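PDB 2QQZ: glyoxalase family protein, putative from Bacillus anthracis, which is of unknown function but belongs to the glyoxalase/bleomycin resistance protein/dioxygenase superfamily, whose members often bind metals or small ligands between paired beta-alpha-beta-beta-beta modules. Local coordinates for residues 12-26 with 57-69. Residues are numbered along the deposited sequence; the frame is centred on the assembly and turned at random. Where two conformers were deposited one is given.
With SO4 (sulfate ion), chain E.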
loop_
_atom_site.group_PDB
_atom_site.type_symbol
_atom_site.label_atom_id
_atom_site.label_comp_id
_atom_site.label_asym_id
_atom_site.label_seq_id
_atom_site.Cartn_x
_atom_site.Cartn_y
_atom_site.Cartn_z
ATOM N N ASP A 12 0.982 -6.797 4.827
ATOM C CA ASP A 12 0.020 -7.843 4.614
ATOM C C ASP A 12 -0.877 -7.524 3.399
ATOM O O ASP A 12 -1.134 -8.368 2.547
ATOM C CB ASP A 12 -0.831 -8.028 5.862
ATOM C CG ASP A 12 -1.886 -9.085 5.677
ATOM O OD1 ASP A 12 -1.594 -10.249 5.943
ATOM O OD2 ASP A 12 -2.991 -8.768 5.224
ATOM N N HIS A 13 -1.346 -6.295 3.333
ATOM C CA HIS A 13 -2.218 -5.903 2.234
ATOM C C HIS A 13 -2.271 -4.394 2.171
ATOM O O HIS A 13 -1.827 -3.719 3.075
ATOM C CB HIS A 13 -3.676 -6.506 2.362
ATOM C CG HIS A 13 -4.473 -5.962 3.505
ATOM N ND1 HIS A 13 -4.471 -6.556 4.752
ATOM C CD2 HIS A 13 -5.318 -4.914 3.592
ATOM C CE1 HIS A 13 -5.260 -5.880 5.567
ATOM N NE2 HIS A 13 -5.785 -4.874 4.886
ATOM N N VAL A 14 -2.798 -3.884 1.057
ATOM C CA VAL A 14 -3.155 -2.480 0.920
ATOM C C VAL A 14 -4.660 -2.375 0.681
ATOM O O VAL A 14 -5.269 -3.190 -0.037
ATOM C CB VAL A 14 -2.369 -1.770 -0.235
ATOM C CG1 VAL A 14 -0.921 -1.687 0.127
ATOM C CG2 VAL A 14 -2.550 -2.511 -1.616
ATOM N N GLN A 15 -5.258 -1.394 1.333
ATOM C CA GLN A 15 -6.655 -1.127 1.147
ATOM C C GLN A 15 -6.775 0.049 0.178
ATOM O O GLN A 15 -6.277 1.127 0.458
ATOM C CB GLN A 15 -7.336 -0.846 2.496
ATOM C CG GLN A 15 -8.748 -0.320 2.198
ATOM C CD GLN A 15 -9.789 -0.935 3.037
ATOM O OE1 GLN A 15 -9.947 -2.151 3.061
ATOM N NE2 GLN A 15 -10.515 -0.108 3.745
ATOM N N VAL A 16 -7.423 -0.168 -0.969
ATOM C CA VAL A 16 -7.669 0.858 -2.023
ATOM C C VAL A 16 -9.163 1.210 -1.978
ATOM O O VAL A 16 -10.004 0.320 -1.878
ATOM C CB VAL A 16 -7.314 0.249 -3.392
ATOM C CG1 VAL A 16 -7.723 1.136 -4.583
ATOM C CG2 VAL A 16 -5.807 -0.081 -3.437
ATOM N N ALA A 17 -9.493 2.494 -1.996
ATOM C CA ALA A 17 -10.898 2.876 -1.813
ATOM C C ALA A 17 -11.580 2.928 -3.183
ATOM O O ALA A 17 -10.897 3.073 -4.218
ATOM C CB ALA A 17 -10.984 4.176 -1.098
ATOM N N ALA A 18 -12.906 2.832 -3.173
ATOM C CA ALA A 18 -13.720 2.830 -4.371
ATOM C C ALA A 18 -15.129 3.198 -3.961
ATOM O O ALA A 18 -15.493 3.107 -2.769
ATOM C CB ALA A 18 -13.683 1.447 -5.006
ATOM N N PRO A 19 -15.943 3.646 -4.921
ATOM C CA PRO A 19 -17.299 3.974 -4.500
ATOM C C PRO A 19 -18.243 2.785 -4.250
ATOM O O PRO A 19 -17.994 1.661 -4.710
ATOM C CB PRO A 19 -17.835 4.821 -5.663
ATOM C CG PRO A 19 -17.004 4.450 -6.857
ATOM C CD PRO A 19 -15.680 3.949 -6.340
ATOM N N VAL A 20 -19.379 3.077 -3.615
ATOM C CA VAL A 20 -20.411 2.033 -3.457
ATOM C C VAL A 20 -20.775 1.506 -4.851
ATOM O O VAL A 20 -20.883 2.289 -5.790
ATOM C CB VAL A 20 -21.639 2.651 -2.778
ATOM C CG1 VAL A 20 -22.714 1.635 -2.540
ATOM C CG2 VAL A 20 -21.217 3.298 -1.459
ATOM N N GLY A 21 -20.988 0.201 -4.988
ATOM C CA GLY A 21 -21.358 -0.393 -6.274
ATOM C C GLY A 21 -20.178 -0.736 -7.163
ATOM O O GLY A 21 -20.364 -1.116 -8.299
ATOM N N CYS A 22 -18.961 -0.655 -6.644
ATOM C CA CYS A 22 -17.750 -0.754 -7.482
ATOM C C CYS A 22 -17.398 -2.180 -7.940
ATOM O O CYS A 22 -16.485 -2.331 -8.780
ATOM C CB CYS A 22 -16.525 -0.239 -6.700
ATOM S SG CYS A 22 -16.214 -1.291 -5.215
ATOM N N GLU A 23 -18.069 -3.206 -7.381
ATOM C CA GLU A 23 -17.550 -4.581 -7.446
ATOM C C GLU A 23 -17.372 -5.084 -8.864
ATOM O O GLU A 23 -16.378 -5.740 -9.162
ATOM C CB GLU A 23 -18.427 -5.540 -6.628
ATOM C CG GLU A 23 -18.405 -5.315 -5.110
ATOM C CD GLU A 23 -19.365 -4.235 -4.608
ATOM O OE1 GLU A 23 -20.051 -3.584 -5.425
ATOM O OE2 GLU A 23 -19.418 -4.029 -3.378
ATOM N N GLU A 24 -18.327 -4.790 -9.744
ATOM C CA GLU A 24 -18.248 -5.281 -11.122
ATOM C C GLU A 24 -17.005 -4.700 -11.831
ATOM O O GLU A 24 -16.168 -5.448 -12.388
ATOM C CB GLU A 24 -19.491 -4.872 -11.890
ATOM C CG GLU A 24 -20.207 -5.976 -12.604
ATOM C CD GLU A 24 -21.469 -5.442 -13.278
ATOM O OE1 GLU A 24 -21.448 -4.241 -13.672
ATOM O OE2 GLU A 24 -22.486 -6.191 -13.397
ATOM N N GLU A 25 -16.894 -3.375 -11.776
ATOM C CA GLU A 25 -15.753 -2.647 -12.363
ATOM C C GLU A 25 -14.411 -3.027 -11.742
ATOM O O GLU A 25 -13.403 -3.126 -12.437
ATOM C CB GLU A 25 -15.962 -1.141 -12.257
ATOM C CG GLU A 25 -16.748 -0.591 -13.382
ATOM C CD GLU A 25 -16.650 0.920 -13.446
ATOM O OE1 GLU A 25 -16.140 1.446 -14.472
ATOM O OE2 GLU A 25 -17.061 1.579 -12.457
ATOM N N ALA A 26 -14.390 -3.261 -10.439
ATOM C CA ALA A 26 -13.164 -3.668 -9.757
ATOM C C ALA A 26 -12.698 -5.064 -10.245
ATOM O O ALA A 26 -11.492 -5.272 -10.535
ATOM C CB ALA A 26 -13.383 -3.675 -8.235
ATOM N N ASN A 57 2.384 -13.066 -1.978
ATOM C CA ASN A 57 2.047 -13.305 -0.559
ATOM C C ASN A 57 1.246 -12.183 0.007
ATOM O O ASN A 57 1.015 -12.144 1.233
ATOM C CB ASN A 57 3.292 -13.486 0.330
ATOM C CG ASN A 57 3.883 -14.837 0.215
ATOM O OD1 ASN A 57 3.168 -15.821 0.078
ATOM N ND2 ASN A 57 5.204 -14.906 0.233
ATOM N N GLN A 58 0.874 -11.228 -0.855
ATOM C CA GLN A 58 0.070 -10.113 -0.396
ATOM C C GLN A 58 -1.344 -10.114 -1.026
ATOM O O GLN A 58 -1.694 -10.997 -1.864
ATOM C CB GLN A 58 0.796 -8.768 -0.655
ATOM C CG GLN A 58 2.077 -8.545 0.143
ATOM C CD GLN A 58 3.277 -9.246 -0.474
ATOM O OE1 GLN A 58 3.524 -9.104 -1.657
ATOM N NE2 GLN A 58 4.035 -10.006 0.327
ATOM N N GLU A 59 -2.162 -9.156 -0.577
ATOM C CA GLU A 59 -3.518 -8.953 -1.098
ATOM C C GLU A 59 -3.766 -7.476 -1.369
ATOM O O GLU A 59 -3.109 -6.622 -0.818
ATOM C CB GLU A 59 -4.588 -9.421 -0.086
ATOM C CG GLU A 59 -4.303 -10.832 0.372
ATOM C CD GLU A 59 -5.172 -11.330 1.524
ATOM O OE1 GLU A 59 -5.838 -10.559 2.282
ATOM O OE2 GLU A 59 -5.166 -12.570 1.684
ATOM N N ILE A 60 -4.732 -7.195 -2.231
ATOM C CA ILE A 60 -5.226 -5.833 -2.374
ATOM C C ILE A 60 -6.708 -5.914 -1.999
ATOM O O ILE A 60 -7.392 -6.797 -2.474
ATOM C CB ILE A 60 -4.966 -5.234 -3.816
ATOM C CG1 ILE A 60 -5.405 -3.757 -3.864
ATOM C CG2 ILE A 60 -5.682 -6.031 -4.914
ATOM C CD1 ILE A 60 -5.153 -3.097 -5.189
ATOM N N HIS A 61 -7.174 -5.038 -1.107
ATOM C CA HIS A 61 -8.528 -5.062 -0.662
ATOM C C HIS A 61 -9.174 -3.792 -1.240
ATOM O O HIS A 61 -8.768 -2.670 -0.940
ATOM C CB HIS A 61 -8.687 -5.061 0.872
ATOM C CG HIS A 61 -8.105 -6.255 1.556
ATOM N ND1 HIS A 61 -8.274 -6.477 2.907
ATOM C CD2 HIS A 61 -7.494 -7.363 1.063
ATOM C CE1 HIS A 61 -7.686 -7.614 3.230
ATOM N NE2 HIS A 61 -7.223 -8.181 2.130
ATOM N N ILE A 62 -10.181 -3.979 -2.081
ATOM C CA ILE A 62 -10.948 -2.820 -2.612
ATOM C C ILE A 62 -12.095 -2.611 -1.645
ATOM O O ILE A 62 -13.010 -3.461 -1.541
ATOM C CB ILE A 62 -11.455 -3.073 -4.055
ATOM C CG1 ILE A 62 -10.314 -3.551 -4.997
ATOM C CG2 ILE A 62 -12.180 -1.824 -4.535
ATOM C CD1 ILE A 62 -9.109 -2.539 -4.973
ATOM N N GLY A 63 -12.044 -1.488 -0.912
ATOM C CA GLY A 63 -13.024 -1.173 0.109
ATOM C C GLY A 63 -13.905 -0.018 -0.339
ATOM O O GLY A 63 -13.424 1.022 -0.868
ATOM N N VAL A 64 -15.198 -0.199 -0.106
ATOM C CA VAL A 64 -16.252 0.711 -0.536
ATOM C C VAL A 64 -16.229 1.938 0.371
ATOM O O VAL A 64 -16.127 1.803 1.620
ATOM C CB VAL A 64 -17.638 0.004 -0.482
ATOM C CG1 VAL A 64 -18.718 0.998 -0.297
ATOM C CG2 VAL A 64 -17.890 -0.709 -1.767
ATOM N N GLU A 65 -16.316 3.132 -0.247
ATOM C CA GLU A 65 -16.382 4.377 0.518
ATOM C C GLU A 65 -17.445 5.305 -0.044
ATOM O O GLU A 65 -17.389 5.730 -1.215
ATOM C CB GLU A 65 -15.009 5.073 0.534
ATOM C CG GLU A 65 -13.896 4.283 1.247
ATOM C CD GLU A 65 -14.092 4.110 2.777
ATOM O OE1 GLU A 65 -15.012 4.732 3.363
ATOM O OE2 GLU A 65 -13.300 3.350 3.403
ATOM N N GLN A 66 -18.436 5.637 0.766
ATOM C CA GLN A 66 -19.405 6.557 0.344
ATOM C C GLN A 66 -18.778 7.928 0.047
ATOM O O GLN A 66 -19.215 8.618 -0.890
ATOM C CB GLN A 66 -20.412 6.699 1.469
ATOM C CG GLN A 66 -21.436 7.601 1.224
ATOM C CD GLN A 66 -22.226 7.841 2.493
ATOM O OE1 GLN A 66 -21.804 7.473 3.603
ATOM N NE2 GLN A 66 -23.362 8.447 2.341
ATOM N N ASN A 67 -17.748 8.280 0.819
ATOM C CA ASN A 67 -17.034 9.554 0.607
ATOM C C ASN A 67 -15.735 9.309 -0.166
ATOM O O ASN A 67 -14.723 9.873 0.124
ATOM C CB ASN A 67 -16.769 10.247 1.926
ATOM C CG ASN A 67 -18.034 10.787 2.558
ATOM O OD1 ASN A 67 -18.271 10.577 3.759
ATOM N ND2 ASN A 67 -18.870 11.459 1.758
ATOM N N PHE A 68 -15.782 8.426 -1.151
ATOM C CA PHE A 68 -14.608 8.120 -1.940
ATOM C C PHE A 68 -13.915 9.365 -2.600
ATOM O O PHE A 68 -14.569 10.208 -3.266
ATOM C CB PHE A 68 -14.968 7.105 -3.016
ATOM C CG PHE A 68 -13.861 6.852 -4.006
ATOM C CD1 PHE A 68 -12.671 6.300 -3.607
ATOM C CD2 PHE A 68 -14.054 7.140 -5.374
ATOM C CE1 PHE A 68 -11.631 6.057 -4.521
ATOM C CE2 PHE A 68 -13.041 6.932 -6.293
ATOM C CZ PHE A 68 -11.851 6.339 -5.895
ATOM N N ASN A 69 -12.600 9.436 -2.419
ATOM C CA ASN A 69 -11.782 10.422 -3.140
ATOM C C ASN A 69 -10.616 9.662 -3.818
ATOM O O ASN A 69 -9.833 9.037 -3.138
ATOM C CB ASN A 69 -11.249 11.442 -2.137
ATOM C CG ASN A 69 -10.696 12.683 -2.795
ATOM O OD1 ASN A 69 -10.913 12.949 -3.998
ATOM N ND2 ASN A 69 -10.003 13.484 -2.005
HETATM S S SO4 E . 7.063 -11.879 0.736
HETATM O O1 SO4 E . 6.360 -11.928 2.021
HETATM O O2 SO4 E . 8.282 -12.662 0.866
HETATM O O3 SO4 E . 6.239 -12.349 -0.373
HETATM O O4 SO4 E . 7.496 -10.553 0.343
HETATM O O HOH W 1 -5.670 -10.036 4.828
HETATM O O HOH W 2 -9.477 -4.859 4.652
HETATM O O HOH W 3 -19.555 6.028 -3.257
#
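His-13 swings its ring between its own N and carbonyl carbon (chi1 68°), while His-61 sets CG anti to its carbonyl carbon (chi1 -63°), and the two imidazoles meet as an offset stack, centroids 3.9 Å apart and planes 12° from parallel. His-61 CE1 lies over the middle of the His-13 ring, and Trp-52 also stacks on His-61. Each imidazole is held at its edge by a carboxylate: His-13 ND1 donates to the anti lone pair of Asp-12 OD2 at 2.7 Å, and His-61 NE2 to Glu-59 OE1 at 2.8 Å, bonds in the ring planes that probably restrict turning.

Beneath them strands 8-18 and 58-64 run parallel in the four-stranded mixed sheet of a beta-alpha-beta-beta-beta glyoxalase module, joined by backbone bonds such as Glu-65 N to Ala-18 O (2.7 Å), weak ones near Asp-12. His-13, Val-14 and Gln-15 pair antiparallel with the second subunit, continuing the sheet. On the other face, branched Val-16, Ile-60 and Ile-62 pack on Tyr-30, Val-16 CG2 meeting Ile-60 CD1 at 3.5 Å; Val-14 packs on Pro-76 and on Val-14 of the second subunit. Gly-63 leaves room for the Gln-15 amide. Ala-18 CA and Pro-19 CD make CH-pi contacts with one Phe-68 ring face.

Asp-12 OD2 and Glu-59 OE1, only 4.5 Å apart, both accept from one water, which probably eases the repulsion between two carboxylates holding the histidines.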